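Local coordinates for protein PTHB1 (Homo sapiens, PDB 4YD8) that forms the N-terminal seven-bladed beta-propeller of a subunit of the BBSome, a coat complex thought to sort specific membrane proteins to primary cilia, at residues A[16-21]-A[356-361]; A[104-109]-A[130-135]; A[157-162]-A[177-182]; A[302-307]-A[319-324]. One frame throughout, in Å; residues are numbered along the deposited sequence. Where two conformers were deposited one is given.

Contact 1 (A[16-21]-A[356-361])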
loop_
_atom_site.group_PDB
_atom_site.type_symbol
_atom_site.label_atom_id
_atom_site.label_comp_id
_atom_site.label_asym_id
_atom_site.label_seq_id
_atom_site.Cartn_x
_atom_site.Cartn_y
_atom_site.Cartn_z
ATOM N N THR A 16 -15.774 -10.180 5.083
ATOM C CA THR A 16 -16.972 -9.590 4.514
ATOM C C THR A 16 -16.830 -9.579 3.000
ATOM O O THR A 16 -15.753 -9.848 2.456
ATOM C CB THR A 16 -17.234 -8.155 5.051
ATOM O OG1 THR A 16 -18.599 -7.782 4.801
ATOM C CG2 THR A 16 -16.310 -7.134 4.398
ATOM N N ILE A 17 -17.927 -9.279 2.324
ATOM C CA ILE A 17 -17.894 -9.078 0.886
ATOM C C ILE A 17 -18.318 -7.644 0.615
ATOM O O ILE A 17 -19.366 -7.203 1.086
ATOM C CB ILE A 17 -18.802 -10.078 0.151
ATOM C CG1 ILE A 17 -18.299 -11.502 0.385
ATOM C CG2 ILE A 17 -18.841 -9.776 -1.339
ATOM C CD1 ILE A 17 -19.180 -12.582 -0.266
ATOM N N LEU A 18 -17.481 -6.915 -0.118
ATOM C CA LEU A 18 -17.680 -5.487 -0.348
ATOM C C LEU A 18 -18.589 -5.196 -1.537
ATOM O O LEU A 18 -18.184 -5.355 -2.688
ATOM C CB LEU A 18 -16.332 -4.807 -0.573
ATOM C CG LEU A 18 -15.345 -4.933 0.581
ATOM C CD1 LEU A 18 -14.059 -4.197 0.253
ATOM C CD2 LEU A 18 -15.972 -4.374 1.833
ATOM N N GLY A 19 -19.812 -4.766 -1.253
ATOM C CA GLY A 19 -20.753 -4.394 -2.294
ATOM C C GLY A 19 -21.192 -5.554 -3.165
ATOM O O GLY A 19 -21.057 -6.721 -2.788
ATOM N N ASP A 20 -21.721 -5.223 -4.341
ATOM C CA ASP A 20 -22.244 -6.226 -5.257
ATOM C C ASP A 20 -21.475 -6.225 -6.565
ATOM O O ASP A 20 -21.643 -5.328 -7.393
ATOM C CB ASP A 20 -23.731 -5.983 -5.527
ATOM C CG ASP A 20 -24.439 -7.227 -6.019
ATOM O OD1 ASP A 20 -24.314 -7.552 -7.219
ATOM O OD2 ASP A 20 -25.117 -7.883 -5.201
ATOM N N LYS A 21 -20.638 -7.243 -6.740
ATOM C CA LYS A 21 -19.798 -7.379 -7.930
ATOM C C LYS A 21 -18.952 -6.129 -8.167
ATOM O O LYS A 21 -18.811 -5.665 -9.293
ATOM C CB LYS A 21 -20.650 -7.684 -9.167
ATOM C CG LYS A 21 -21.647 -8.827 -8.989
ATOM C CD LYS A 21 -21.050 -9.996 -8.210
ATOM C CE LYS A 21 -22.038 -11.155 -8.086
ATOM N NZ LYS A 21 -22.345 -11.466 -6.657
ATOM N N GLY A 356 -13.715 -8.209 -4.137
ATOM C CA GLY A 356 -14.193 -7.612 -2.904
ATOM C C GLY A 356 -14.332 -8.520 -1.704
ATOM O O GLY A 356 -15.008 -8.161 -0.746
ATOM N N HIS A 357 -13.694 -9.685 -1.735
ATOM C CA HIS A 357 -13.632 -10.503 -0.526
ATOM C C HIS A 357 -12.548 -9.936 0.382
ATOM O O HIS A 357 -11.381 -9.836 -0.001
ATOM C CB HIS A 357 -13.369 -11.970 -0.854
ATOM C CG HIS A 357 -14.501 -12.623 -1.585
ATOM N ND1 HIS A 357 -15.505 -13.313 -0.938
ATOM C CD2 HIS A 357 -14.801 -12.672 -2.905
ATOM C CE1 HIS A 357 -16.367 -13.771 -1.829
ATOM N NE2 HIS A 357 -15.963 -13.395 -3.030
ATOM N N LEU A 358 -12.956 -9.539 1.577
ATOM C CA LEU A 358 -12.058 -8.914 2.535
ATOM C C LEU A 358 -11.996 -9.785 3.779
ATOM O O LEU A 358 -13.036 -10.095 4.376
ATOM C CB LEU A 358 -12.541 -7.504 2.874
ATOM C CG LEU A 358 -11.711 -6.661 3.850
ATOM C CD1 LEU A 358 -10.338 -6.347 3.255
ATOM C CD2 LEU A 358 -12.460 -5.387 4.201
ATOM N N GLN A 359 -10.796 -10.182 4.186
ATOM C CA GLN A 359 -10.652 -11.149 5.277
ATOM C C GLN A 359 -9.524 -10.805 6.246
ATOM O O GLN A 359 -8.425 -10.405 5.821
ATOM C CB GLN A 359 -10.417 -12.557 4.708
ATOM C CG GLN A 359 -10.196 -13.640 5.796
ATOM C CD GLN A 359 -10.245 -15.030 5.223
ATOM O OE1 GLN A 359 -9.359 -15.429 4.470
ATOM N NE2 GLN A 359 -11.287 -15.782 5.574
ATOM N N CYS A 360 -9.773 -10.986 7.538
ATOM C CA CYS A 360 -8.725 -10.845 8.553
ATOM C C CYS A 360 -8.360 -12.215 9.081
ATOM O O CYS A 360 -9.248 -13.029 9.361
ATOM C CB CYS A 360 -9.182 -9.970 9.731
ATOM S SG CYS A 360 -9.633 -8.287 9.290
ATOM N N SER A 361 -7.066 -12.461 9.241
ATOM C CA SER A 361 -6.606 -13.729 9.796
ATOM C C SER A 361 -5.376 -13.536 10.675
ATOM O O SER A 361 -4.731 -12.480 10.648
ATOM C CB SER A 361 -6.302 -14.725 8.676
ATOM O OG SER A 361 -5.331 -14.200 7.799
HETATM O O HOH W 1 -15.099 -12.670 2.103
#
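Ile17 and His357 lie side by side and point the same way off an antiparallel, non-hydrogen-bonded pair. With CG1 anti to its carbonyl carbon (chi1 -63°) and CD1 extended beyond it, Ile17 reaches along the imidazole, its CD1 3.4 Å from His357 CE1, meeting the ring obliquely. A water in the plane of that ring lies 3.1 Å from His357 ND1 and donates to Thr16 O, tying the side chain to the opposite backbone, while His332 stacks on the ring. With His357 cut back to an alanine, Ile17 would probably lose its flat neighbour and the bridging water one of its two anchors. On the face that carries Thr16 and Leu358 the side chains stand farther apart, Thr16 CG2 being 4.1 Å from Leu358 CB; past the strand end, Leu18 CD2 meets Leu358 CD2 at 4.4 Å, and Phe56 of strand 52-56 lies against all three. Backbone bonds join Thr16 and Leu358 in both directions, and Leu18 N adds another, 2.8 Å from Gly356 O. Strand 8-17 thus pairs with 357-362 as the outer strand of the last blade, with 323-329 of the preceding blade along its other side: the Velcro closure of beta-propellers.

Contact 2 (A[104-109]-A[130-135]); sequences SRKLCV and MYEHNL
Lys106 to Val109 run antiparallel to Met130 to Asn134, with strand axes 4.7 Å apart at 172°. Leu107 and His133 exchange two backbone bonds as a hydrogen-bonded pair, whereas Lys106 with Asn134 and Cys108 with Glu132 are non-hydrogen-bonded. At Val109 the register slips: its N donates to Tyr131 O and its O accepts from the N of Met130, a selenomethionine here, so that two residues face one in a classic beta bulge. The Tyr131 ring turns back over this site, its CG lying between the backbone N and the carbonyl carbon (chi1 60°), and Val109 CB sits over one face, 3.9 Å from the ring centroid in a CH-pi contact. The phenol oxygen is bonded to Phe90 O. Next along the same face, Leu107 CD2 meets the edge of the His133 ring at CD2, 4.1 Å away; His133 NE2 is bonded to Gln170 O. Past Lys106 one more backbone bond, Leu135 N to Arg105 O, joins the segments, and the bent chain of Arg105 brings its guanidinium edge to one carbonyl, NE lying 3.0 Å and NH2 3.3 Å from Leu135 O. On the face of Lys106 and Glu132 the charges stop short of a salt bridge, Lys106 NZ being 4.4 Å from Glu132 OE1, and a water takes a bond from the amine and gives one to the carboxylate. Polarity thus divides: opposite charges joined through a water on this face, and on the other apolar and aromatic groups whose polar ends are satisfied by neighbouring parts of the propeller.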
loop_
_atom_site.group_PDB
_atom_site.type_symbol
_atom_site.label_atom_id
_atom_site.label_comp_id
_atom_site.label_asym_id
_atom_site.label_seq_id
_atom_site.Cartn_x
_atom_site.Cartn_y
_atom_site.Cartn_z
ATOM N N SER A 104 -9.172 9.315 -10.987
ATOM C CA SER A 104 -8.545 9.551 -12.284
ATOM C C SER A 104 -8.135 11.010 -12.505
ATOM O O SER A 104 -7.031 11.278 -13.002
ATOM C CB SER A 104 -9.483 9.117 -13.408
ATOM O OG SER A 104 -8.891 9.406 -14.659
ATOM N N ARG A 105 -9.023 11.944 -12.166
ATOM C CA ARG A 105 -8.748 13.364 -12.386
ATOM C C ARG A 105 -8.817 14.247 -11.138
ATOM O O ARG A 105 -8.895 15.475 -11.248
ATOM C CB ARG A 105 -9.711 13.925 -13.448
ATOM C CG ARG A 105 -9.562 13.253 -14.798
ATOM C CD ARG A 105 -8.215 13.568 -15.435
ATOM N NE ARG A 105 -8.059 14.997 -15.683
ATOM C CZ ARG A 105 -8.366 15.599 -16.828
ATOM N NH1 ARG A 105 -8.845 14.899 -17.851
ATOM N NH2 ARG A 105 -8.193 16.908 -16.944
ATOM N N LYS A 106 -8.787 13.654 -9.949
ATOM C CA LYS A 106 -8.678 14.487 -8.752
ATOM C C LYS A 106 -8.089 13.702 -7.585
ATOM O O LYS A 106 -8.199 12.486 -7.520
ATOM C CB LYS A 106 -10.037 15.084 -8.352
ATOM C CG LYS A 106 -11.114 14.077 -8.017
ATOM C CD LYS A 106 -12.408 14.760 -7.560
ATOM C CE LYS A 106 -13.536 13.738 -7.425
ATOM N NZ LYS A 106 -14.834 14.319 -6.978
ATOM N N LEU A 107 -7.431 14.431 -6.700
ATOM C CA LEU A 107 -6.900 13.892 -5.459
ATOM C C LEU A 107 -7.660 14.577 -4.326
ATOM O O LEU A 107 -7.710 15.810 -4.276
ATOM C CB LEU A 107 -5.401 14.146 -5.364
ATOM C CG LEU A 107 -4.766 13.991 -3.971
ATOM C CD1 LEU A 107 -4.612 12.529 -3.609
ATOM C CD2 LEU A 107 -3.419 14.717 -3.905
ATOM N N CYS A 108 -8.269 13.794 -3.435
ATOM C CA CYS A 108 -9.072 14.368 -2.349
ATOM C C CYS A 108 -8.505 13.942 -1.005
ATOM O O CYS A 108 -8.176 12.770 -0.818
ATOM C CB CYS A 108 -10.537 13.945 -2.476
ATOM S SG CYS A 108 -11.314 14.424 -4.073
ATOM N N VAL A 109 -8.363 14.896 -0.091
ATOM C CA VAL A 109 -7.804 14.596 1.228
ATOM C C VAL A 109 -8.875 14.849 2.294
ATOM O O VAL A 109 -9.524 15.889 2.296
ATOM C CB VAL A 109 -6.517 15.429 1.490
ATOM C CG1 VAL A 109 -6.083 15.334 2.947
ATOM C CG2 VAL A 109 -5.376 14.929 0.599
HETATM N N MSE A 130 -10.866 18.048 3.316
HETATM C CA MSE A 130 -9.983 19.153 3.712
HETATM C C MSE A 130 -9.609 19.974 2.492
HETATM O O MSE A 130 -9.663 21.201 2.520
HETATM C CB MSE A 130 -8.721 18.636 4.409
HETATM C CG MSE A 130 -8.984 17.851 5.686
HETATM SE SE MSE A 130 -9.858 18.959 7.016
HETATM C CE MSE A 130 -8.393 20.134 7.580
ATOM N N TYR A 131 -9.221 19.296 1.415
ATOM C CA TYR A 131 -8.941 19.991 0.166
ATOM C C TYR A 131 -8.943 18.982 -0.950
ATOM O O TYR A 131 -8.871 17.779 -0.709
ATOM C CB TYR A 131 -7.596 20.738 0.200
ATOM C CG TYR A 131 -6.393 19.837 0.435
ATOM C CD1 TYR A 131 -5.721 19.231 -0.633
ATOM C CD2 TYR A 131 -5.921 19.604 1.728
ATOM C CE1 TYR A 131 -4.617 18.403 -0.409
ATOM C CE2 TYR A 131 -4.824 18.791 1.958
ATOM C CZ TYR A 131 -4.181 18.191 0.893
ATOM O OH TYR A 131 -3.091 17.394 1.124
ATOM N N GLU A 132 -9.030 19.475 -2.175
ATOM C CA GLU A 132 -8.881 18.595 -3.322
ATOM C C GLU A 132 -8.092 19.297 -4.409
ATOM O O GLU A 132 -8.153 20.524 -4.547
ATOM C CB GLU A 132 -10.242 18.146 -3.854
ATOM C CG GLU A 132 -11.127 19.260 -4.350
ATOM C CD GLU A 132 -12.502 18.764 -4.759
ATOM O OE1 GLU A 132 -12.646 17.551 -5.000
ATOM O OE2 GLU A 132 -13.440 19.585 -4.828
ATOM N N HIS A 133 -7.346 18.502 -5.165
ATOM C CA HIS A 133 -6.602 18.989 -6.309
ATOM C C HIS A 133 -7.210 18.419 -7.573
ATOM O O HIS A 133 -7.331 17.204 -7.714
ATOM C CB HIS A 133 -5.128 18.586 -6.210
ATOM C CG HIS A 133 -4.386 19.287 -5.118
ATOM N ND1 HIS A 133 -4.084 20.634 -5.170
ATOM C CD2 HIS A 133 -3.890 18.835 -3.943
ATOM C CE1 HIS A 133 -3.433 20.974 -4.073
ATOM N NE2 HIS A 133 -3.297 19.903 -3.314
ATOM N N ASN A 134 -7.578 19.284 -8.506
ATOM C CA ASN A 134 -8.035 18.798 -9.793
ATOM C C ASN A 134 -6.825 18.572 -10.697
ATOM O O ASN A 134 -6.015 19.475 -10.896
ATOM C CB ASN A 134 -9.044 19.781 -10.402
ATOM C CG ASN A 134 -10.323 19.872 -9.574
ATOM O OD1 ASN A 134 -11.079 18.904 -9.474
ATOM N ND2 ASN A 134 -10.555 21.028 -8.952
ATOM N N LEU A 135 -6.698 17.354 -11.223
ATOM C CA LEU A 135 -5.511 16.953 -11.974
ATOM C C LEU A 135 -5.631 17.339 -13.439
ATOM O O LEU A 135 -6.691 17.179 -14.051
ATOM C CB LEU A 135 -5.283 15.439 -11.851
ATOM C CG LEU A 135 -5.289 14.887 -10.424
ATOM C CD1 LEU A 135 -4.963 13.403 -10.418
ATOM C CD2 LEU A 135 -4.311 15.640 -9.545
HETATM O O HOH W 2 -11.371 17.128 -11.388
HETATM O O HOH W 3 -9.623 17.937 -13.208
HETATM O O HOH W 4 -14.741 15.904 -4.465
#

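Contact 3 (A[157-162]-A[177-182])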
loop_
_atom_site.group_PDB
_atom_site.type_symbol
_atom_site.label_atom_id
_atom_site.label_comp_id
_atom_site.label_asym_id
_atom_site.label_seq_id
_atom_site.Cartn_x
_atom_site.Cartn_y
_atom_site.Cartn_z
ATOM N N CYS A 157 3.053 12.508 -4.410
ATOM C CA CYS A 157 3.490 12.500 -5.808
ATOM C C CYS A 157 2.591 11.553 -6.572
ATOM O O CYS A 157 2.467 10.377 -6.214
ATOM C CB CYS A 157 4.942 12.060 -5.930
ATOM S SG CYS A 157 5.463 11.874 -7.677
ATOM N N ILE A 158 1.947 12.067 -7.613
ATOM C CA ILE A 158 1.047 11.266 -8.428
ATOM C C ILE A 158 1.686 11.046 -9.799
ATOM O O ILE A 158 2.116 12.002 -10.436
ATOM C CB ILE A 158 -0.330 11.962 -8.603
ATOM C CG1 ILE A 158 -1.046 12.142 -7.252
ATOM C CG2 ILE A 158 -1.221 11.189 -9.575
ATOM C CD1 ILE A 158 -2.241 13.096 -7.359
ATOM N N GLN A 159 1.764 9.791 -10.232
ATOM C CA GLN A 159 2.197 9.489 -11.588
ATOM C C GLN A 159 0.996 9.481 -12.527
ATOM O O GLN A 159 0.022 8.761 -12.277
ATOM C CB GLN A 159 2.917 8.131 -11.642
ATOM C CG GLN A 159 3.384 7.775 -13.079
ATOM C CD GLN A 159 4.073 6.424 -13.152
ATOM O OE1 GLN A 159 4.906 6.189 -14.025
ATOM N NE2 GLN A 159 3.720 5.520 -12.236
ATOM N N SER A 160 1.061 10.263 -13.615
ATOM C CA SER A 160 -0.022 10.275 -14.582
ATOM C C SER A 160 0.080 9.064 -15.503
ATOM O O SER A 160 1.124 8.419 -15.571
ATOM C CB SER A 160 0.004 11.562 -15.418
ATOM O OG SER A 160 1.114 11.556 -16.301
HETATM N N MSE A 161 -0.996 8.765 -16.223
HETATM C CA MSE A 161 -0.974 7.659 -17.175
HETATM C C MSE A 161 0.098 7.870 -18.242
HETATM O O MSE A 161 0.667 6.900 -18.727
HETATM C CB MSE A 161 -2.344 7.469 -17.847
HETATM C CG MSE A 161 -3.435 6.967 -16.891
HETATM SE SE MSE A 161 -3.077 5.154 -16.217
HETATM C CE MSE A 161 -2.576 4.270 -17.881
ATOM N N ASP A 162 0.396 9.126 -18.585
ATOM C CA ASP A 162 1.382 9.376 -19.636
ATOM C C ASP A 162 2.757 9.747 -19.064
ATOM O O ASP A 162 3.631 10.215 -19.783
ATOM C CB ASP A 162 0.879 10.447 -20.638
ATOM C CG ASP A 162 0.768 11.857 -20.043
ATOM O OD1 ASP A 162 0.790 12.042 -18.811
ATOM O OD2 ASP A 162 0.641 12.808 -20.844
ATOM N N ARG A 177 6.937 16.839 -13.642
ATOM C CA ARG A 177 8.063 16.462 -14.501
ATOM C C ARG A 177 7.756 15.188 -15.265
ATOM O O ARG A 177 7.296 14.218 -14.675
ATOM C CB ARG A 177 9.327 16.241 -13.671
ATOM C CG ARG A 177 9.705 17.387 -12.748
ATOM C CD ARG A 177 10.272 18.571 -13.515
ATOM N NE ARG A 177 10.637 19.651 -12.599
ATOM C CZ ARG A 177 10.004 20.817 -12.513
ATOM N NH1 ARG A 177 8.968 21.085 -13.303
ATOM N NH2 ARG A 177 10.422 21.726 -11.644
ATOM N N PHE A 178 8.017 15.179 -16.572
ATOM C CA PHE A 178 7.886 13.951 -17.353
ATOM C C PHE A 178 9.079 13.025 -17.175
ATOM O O PHE A 178 10.223 13.453 -17.298
ATOM C CB PHE A 178 7.740 14.255 -18.846
ATOM C CG PHE A 178 6.408 14.826 -19.228
ATOM C CD1 PHE A 178 5.257 14.064 -19.119
ATOM C CD2 PHE A 178 6.312 16.114 -19.728
ATOM C CE1 PHE A 178 4.031 14.579 -19.479
ATOM C CE2 PHE A 178 5.090 16.638 -20.095
ATOM C CZ PHE A 178 3.946 15.874 -19.973
ATOM N N LEU A 179 8.797 11.753 -16.906
ATOM C CA LEU A 179 9.816 10.698 -16.897
ATOM C C LEU A 179 10.370 10.386 -18.282
ATOM O O LEU A 179 9.606 10.200 -19.221
ATOM C CB LEU A 179 9.239 9.403 -16.337
ATOM C CG LEU A 179 8.828 9.425 -14.862
ATOM C CD1 LEU A 179 8.198 8.105 -14.495
ATOM C CD2 LEU A 179 10.043 9.689 -14.010
ATOM N N PRO A 180 11.701 10.263 -18.391
ATOM C CA PRO A 180 12.287 9.777 -19.641
ATOM C C PRO A 180 12.226 8.247 -19.703
ATOM O O PRO A 180 12.026 7.592 -18.662
ATOM C CB PRO A 180 13.727 10.286 -19.567
ATOM C CG PRO A 180 14.034 10.256 -18.096
ATOM C CD PRO A 180 12.732 10.576 -17.383
ATOM N N GLY A 181 12.364 7.697 -20.907
ATOM C CA GLY A 181 12.376 6.257 -21.114
ATOM C C GLY A 181 11.061 5.619 -20.716
ATOM O O GLY A 181 11.021 4.486 -20.202
ATOM N N PHE A 182 9.978 6.360 -20.946
ATOM C CA PHE A 182 8.658 5.987 -20.444
ATOM C C PHE A 182 7.798 5.369 -21.528
ATOM O O PHE A 182 7.743 5.881 -22.637
ATOM C CB PHE A 182 7.940 7.215 -19.863
ATOM C CG PHE A 182 6.573 6.914 -19.293
ATOM C CD1 PHE A 182 6.430 6.515 -17.962
ATOM C CD2 PHE A 182 5.432 7.043 -20.075
ATOM C CE1 PHE A 182 5.174 6.238 -17.436
ATOM C CE2 PHE A 182 4.179 6.762 -19.553
ATOM C CZ PHE A 182 4.051 6.360 -18.231
HETATM O O HOH W 5 7.024 10.658 -19.872
#
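Phe182 and Gln159 approach from opposite directions, the ring presenting its edge to the amide oxygen. Gln159 has an extended chain, CG anti to the backbone N (chi1 180°), that carries OE1 to within 3.4 Å of Phe182 CE1, with amide and ring planes 65° apart. Leu179 crosses the same side chain at about a right angle and brings CD1 to 3.8 Å from Gln159 OE1. Farther round the ring, Met161 O lies in its plane, 3.5 Å from Phe182 CZ, and the backbone at Asp162 meets CE2 obliquely. A serine at Phe182 would probably open a gap between Gln159 OE1 and the turn at Met161 and Asp162, leaving both without the ring that now spans them. The second aromatic, Phe178, stands with its ring 82° from the Asp162 carboxylate, its CE1 4.1 Å from OD2. That carboxylate is held by Ser160 OG, 2.6 Å from Asp162 OD1, and by a salt bridge to Arg137. No direct hydrogen bond joins the turn after strand 155-160 to the chain leaving the blade's outermost strand, 172-178. Cohesion comes from packing, probably helped by the slightly positive rim of Phe182 facing oxygens, while Gln159 NE2 bonds to Gly186 O and Asn141 OD1.

Contact 4 (A[302-307]-A[319-324]); sequences EGTINT and YQDVTL
Thr304 and Ile305 meet Gln320 and Asp321 at the open end of a beta hairpin, formed by strands 306-311 and 315-320 in the middle of a propeller blade. Directly after the hairpin, a type II' beta turn from Gln320 to Thr323 sends the chain back into the strand 323-329. The ladder runs through the hydrogen-bonded pair of Thr307 with Tyr319 and the non-hydrogen-bonded pair of Asn306 with Gln320, and Asp321 N adds a bond to Ile305 O at 2.9 Å. Beyond it, side chains take over. Asp321 folds its carboxylate back, CG being anti to the carbonyl carbon (chi1 -65°), and OD1 accepts from Ile305 N at 3.2 Å, met from above the carboxylate plane, while OD2 rests 3.4 Å from Thr304 CG2. Gln320 stretches out on the face it shares with Asn306, and its NE2 points an N-H in the amide plane at Thr304 OG1, 3.0 Å away and nearly straight at 169°. The same hydroxyl is bonded to Ser301 OG, so the threonine oxygen links the loop before the hairpin to the hairpin's second strand. Asn306 OD1 lies against the aliphatic part of this glutamine, 3.4 Å from Gln320 CG, with the two amide planes 72° apart. One water gathers three groups: it accepts from Thr307 OG1 at 2.7 Å and donates to Ile305 O and Asp321 O.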
loop_
_atom_site.group_PDB
_atom_site.type_symbol
_atom_site.label_atom_id
_atom_site.label_comp_id
_atom_site.label_asym_id
_atom_site.label_seq_id
_atom_site.Cartn_x
_atom_site.Cartn_y
_atom_site.Cartn_z
ATOM N N GLU A 302 17.981 -9.785 13.246
ATOM C CA GLU A 302 18.835 -8.764 12.650
ATOM C C GLU A 302 19.338 -9.167 11.264
ATOM O O GLU A 302 19.796 -10.293 11.050
ATOM C CB GLU A 302 20.023 -8.470 13.568
ATOM N N GLY A 303 19.232 -8.243 10.319
ATOM C CA GLY A 303 19.705 -8.492 8.974
ATOM C C GLY A 303 18.740 -9.272 8.097
ATOM O O GLY A 303 19.005 -9.438 6.907
ATOM N N THR A 304 17.629 -9.759 8.656
ATOM C CA THR A 304 16.658 -10.474 7.820
ATOM C C THR A 304 15.322 -9.748 7.724
ATOM O O THR A 304 14.996 -8.885 8.534
ATOM C CB THR A 304 16.406 -11.910 8.325
ATOM O OG1 THR A 304 15.599 -11.876 9.513
ATOM C CG2 THR A 304 17.730 -12.614 8.608
ATOM N N ILE A 305 14.555 -10.112 6.709
ATOM C CA ILE A 305 13.248 -9.510 6.504
ATOM C C ILE A 305 12.238 -10.580 6.112
ATOM O O ILE A 305 12.536 -11.508 5.342
ATOM C CB ILE A 305 13.298 -8.385 5.426
ATOM C CG1 ILE A 305 14.263 -7.275 5.860
ATOM C CG2 ILE A 305 11.904 -7.813 5.167
ATOM C CD1 ILE A 305 14.332 -6.088 4.933
ATOM N N ASN A 306 11.041 -10.468 6.686
ATOM C CA ASN A 306 9.939 -11.371 6.334
ATOM C C ASN A 306 9.008 -10.723 5.313
ATOM O O ASN A 306 8.624 -9.558 5.454
ATOM C CB ASN A 306 9.128 -11.787 7.583
ATOM C CG ASN A 306 9.770 -12.930 8.369
ATOM O OD1 ASN A 306 10.984 -13.130 8.342
ATOM N ND2 ASN A 306 8.940 -13.663 9.117
ATOM N N THR A 307 8.633 -11.488 4.291
ATOM C CA THR A 307 7.820 -10.981 3.193
ATOM C C THR A 307 6.639 -11.899 2.903
ATOM O O THR A 307 6.808 -13.114 2.722
ATOM C CB THR A 307 8.663 -10.832 1.909
ATOM O OG1 THR A 307 9.756 -9.937 2.166
ATOM C CG2 THR A 307 7.803 -10.275 0.766
ATOM N N TYR A 319 8.160 -15.613 3.347
ATOM C CA TYR A 319 9.594 -15.847 3.210
ATOM C C TYR A 319 10.373 -15.058 4.249
ATOM O O TYR A 319 10.071 -13.900 4.504
ATOM C CB TYR A 319 10.064 -15.434 1.798
ATOM C CG TYR A 319 9.420 -16.263 0.734
ATOM C CD1 TYR A 319 8.199 -15.891 0.176
ATOM C CD2 TYR A 319 10.015 -17.437 0.296
ATOM C CE1 TYR A 319 7.599 -16.669 -0.801
ATOM C CE2 TYR A 319 9.422 -18.217 -0.676
ATOM C CZ TYR A 319 8.219 -17.826 -1.223
ATOM O OH TYR A 319 7.629 -18.604 -2.187
ATOM N N GLN A 320 11.364 -15.699 4.856
ATOM C CA GLN A 320 12.407 -14.977 5.560
ATOM C C GLN A 320 13.593 -14.914 4.614
ATOM O O GLN A 320 14.191 -15.947 4.307
ATOM C CB GLN A 320 12.794 -15.665 6.873
ATOM C CG GLN A 320 13.824 -14.864 7.674
ATOM C CD GLN A 320 14.116 -15.480 9.040
ATOM O OE1 GLN A 320 13.825 -16.646 9.280
ATOM N NE2 GLN A 320 14.683 -14.689 9.937
ATOM N N ASP A 321 13.913 -13.707 4.155
ATOM C CA ASP A 321 14.856 -13.491 3.053
ATOM C C ASP A 321 14.331 -14.278 1.848
ATOM O O ASP A 321 13.263 -13.939 1.347
ATOM C CB ASP A 321 16.288 -13.877 3.465
ATOM C CG ASP A 321 16.830 -12.980 4.575
ATOM O OD1 ASP A 321 16.327 -11.835 4.707
ATOM O OD2 ASP A 321 17.748 -13.413 5.313
ATOM N N VAL A 322 15.017 -15.331 1.401
ATOM C CA VAL A 322 14.487 -16.116 0.281
ATOM C C VAL A 322 13.961 -17.487 0.717
ATOM O O VAL A 322 13.621 -18.328 -0.116
ATOM C CB VAL A 322 15.560 -16.322 -0.850
ATOM C CG1 VAL A 322 16.228 -14.992 -1.206
ATOM C CG2 VAL A 322 16.616 -17.349 -0.435
ATOM N N THR A 323 13.873 -17.713 2.022
ATOM C CA THR A 323 13.540 -19.043 2.518
ATOM C C THR A 323 12.058 -19.123 2.899
ATOM O O THR A 323 11.591 -18.354 3.720
ATOM C CB THR A 323 14.407 -19.410 3.727
ATOM O OG1 THR A 323 15.789 -19.420 3.334
ATOM C CG2 THR A 323 14.028 -20.804 4.275
ATOM N N LEU A 324 11.316 -20.044 2.294
ATOM C CA LEU A 324 9.903 -20.207 2.649
ATOM C C LEU A 324 9.749 -20.704 4.089
ATOM O O LEU A 324 10.390 -21.673 4.491
ATOM C CB LEU A 324 9.212 -21.175 1.691
ATOM C CG LEU A 324 7.726 -21.385 1.988
ATOM C CD1 LEU A 324 6.974 -20.091 1.671
ATOM C CD2 LEU A 324 7.184 -22.552 1.187
HETATM O O HOH W 6 19.758 -11.746 5.491
HETATM O O HOH W 7 17.333 -9.457 4.596
HETATM O O HOH W 8 11.853 -11.675 2.390
#

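How the contacts relate
The four contacts are spread round one seven-bladed propeller. Contacts 2, 3 and 4 follow one another along the chain, each inside a blade continuous in sequence, whereas contact 1 joins the two ends of the domain and so encloses the others. Contacts 2 and 3 are neighbours, with centres about 18 Å apart, and touch where Ile158 CD1 packs 3.9 Å from Leu107 CB, the side of one blade against the next. Contacts 2 and 4 lie on opposite sides of the chain's centre, about 38 Å apart. Contacts 1 and 4, nearest atoms about 13 Å apart, share a sheet through neighbouring strands 8-17 and 323-329, where the last two blades meet; contact 1 completes the ring.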